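Local structure of 3-hydroxyacyl-CoA dehydrogenase (Brucella suis, 4O5O) at residues I124-M129 / A177-P182. The protein probably catalyses the NAD(P)-dependent oxidation of 3-hydroxyacyl-CoA to 3-ketoacyl-CoA, as a tetrameric short-chain dehydrogenase with a Rossmann fold. Sequence-based numbering, arbitrary orientation.
Sequences IGTFNM and AAMTLP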
# COMPACT_ATOMS: atom_id res chain seq x y z
N ILE B 124 15.56 -6.85 14.49
CA ILE B 124 15.89 -6.67 15.89
C ILE B 124 17.02 -5.67 16.07
O ILE B 124 16.94 -4.80 16.95
CB ILE B 124 16.15 -7.99 16.61
CG1 ILE B 124 14.86 -8.84 16.54
CG2 ILE B 124 16.57 -7.75 18.07
CD1 ILE B 124 15.01 -10.27 17.00
N GLY B 125 18.05 -5.73 15.23
CA GLY B 125 19.16 -4.77 15.33
C GLY B 125 18.73 -3.33 15.11
O GLY B 125 19.19 -2.41 15.79
N THR B 126 17.86 -3.12 14.14
CA THR B 126 17.33 -1.78 13.86
C THR B 126 16.49 -1.24 15.02
O THR B 126 16.67 -0.13 15.44
CB THR B 126 16.57 -1.79 12.51
OG1 THR B 126 17.54 -1.71 11.45
CG2 THR B 126 15.60 -0.62 12.37
N PHE B 127 15.67 -2.10 15.60
CA PHE B 127 14.89 -1.70 16.77
C PHE B 127 15.80 -1.41 17.96
O PHE B 127 15.59 -0.40 18.70
CB PHE B 127 13.86 -2.74 17.16
CG PHE B 127 13.05 -2.31 18.34
CD1 PHE B 127 12.06 -1.35 18.18
CD2 PHE B 127 13.30 -2.80 19.61
CE1 PHE B 127 11.34 -0.89 19.25
CE2 PHE B 127 12.56 -2.36 20.69
CZ PHE B 127 11.58 -1.41 20.51
N ASN B 128 16.79 -2.27 18.17
CA ASN B 128 17.70 -2.08 19.29
C ASN B 128 18.40 -0.73 19.20
O ASN B 128 18.44 0.04 20.18
CB ASN B 128 18.73 -3.20 19.32
CG ASN B 128 19.62 -3.13 20.55
OD1 ASN B 128 19.13 -2.89 21.66
ND2 ASN B 128 20.92 -3.34 20.36
N MET B 129 18.94 -0.40 18.04
CA MET B 129 19.61 0.89 17.93
C MET B 129 18.63 2.05 18.01
O MET B 129 18.96 3.09 18.58
CB MET B 129 20.45 0.94 16.64
CG MET B 129 21.61 -0.06 16.63
SD MET B 129 22.68 -0.02 18.06
CE MET B 129 23.07 1.72 18.17
N ALA B 177 9.57 -1.55 7.90
CA ALA B 177 8.65 -0.59 7.30
C ALA B 177 7.43 -0.34 8.19
O ALA B 177 7.04 0.81 8.44
CB ALA B 177 8.22 -1.04 5.91
N ALA B 178 6.84 -1.41 8.71
CA ALA B 178 5.59 -1.33 9.49
C ALA B 178 5.76 -0.65 10.84
O ALA B 178 4.80 -0.14 11.38
CB ALA B 178 4.94 -2.70 9.65
N MET B 179 6.96 -0.73 11.41
CA MET B 179 7.30 -0.07 12.65
C MET B 179 7.29 1.45 12.56
O MET B 179 7.22 2.14 13.59
CB MET B 179 8.76 -0.39 13.08
CG MET B 179 9.02 -1.72 13.64
SD MET B 179 10.47 -1.57 14.67
CE MET B 179 11.90 -1.23 13.63
N THR B 180 7.52 1.98 11.36
CA THR B 180 7.82 3.40 11.22
C THR B 180 6.70 4.22 11.91
O THR B 180 6.98 5.15 12.67
CB THR B 180 7.97 3.80 9.76
OG1 THR B 180 8.82 2.88 9.09
CG2 THR B 180 8.52 5.19 9.62
N LEU B 181 5.44 3.94 11.57
CA LEU B 181 4.32 4.72 12.11
C LEU B 181 4.14 4.68 13.62
O LEU B 181 4.09 5.75 14.24
CB LEU B 181 3.04 4.39 11.36
CG LEU B 181 1.81 5.19 11.78
CD1 LEU B 181 2.01 6.68 11.48
CD2 LEU B 181 0.58 4.60 11.11
N PRO B 182 4.04 3.50 14.25
CA PRO B 182 3.86 3.50 15.69
C PRO B 182 5.02 4.14 16.42
O PRO B 182 4.82 4.76 17.47
CB PRO B 182 3.74 2.00 16.04
CG PRO B 182 4.27 1.25 14.84
CD PRO B 182 3.90 2.15 13.68
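Helices 112-137 and 167-187, which lie side by side on one flank of the parallel Rossmann sheet of this short-chain dehydrogenase, meet here through a Met-aromatic contact between M179 and F127. The nearest CA atoms of the two segments, those of F127 and M179, are 8.8 Å apart, and the long thioether of M179 bridges the gap. Its CG lies beside the backbone N, and an extended second torsion (chi2 -155°) carries SD across before the chain bends at chi3 (-68°) and turns CE toward T126. The sulfur sits 3.9 Å from F127 CD1 and 5.1 Å from the ring centroid. SD approaches the ring obliquely, 70° off its normal, and the two side chains cross at about a right angle. One bond beyond the sulfur, CE touches the methyl of T126, with CE and CG2 4.0 Å apart. T126 divides its two branches: CG2 faces the methionine, while OG1 bonds to the carbonyl of N122 in its own helix. On the other helix, T180, next to M179 in sequence, lies against V251 of the sheet; its OG1 bonds to A177 O at 2.8 Å, from above the carbonyl plane, and is also hydrogen-bonded to T196 OG1. The second subunit covers the outer side: its F115 stacks on the F127 ring, its H110 meets that ring edge-to-face, and its A171 packs on M179. The two segments bury 110 Å² between them, and F127 and M179 take part in the subunit interface as well as in the helix pair. The attraction across the pair probably rests mostly on dispersion between sulfur, methyl groups and an aromatic ring, with the threonine hydroxyls satisfied apart from it.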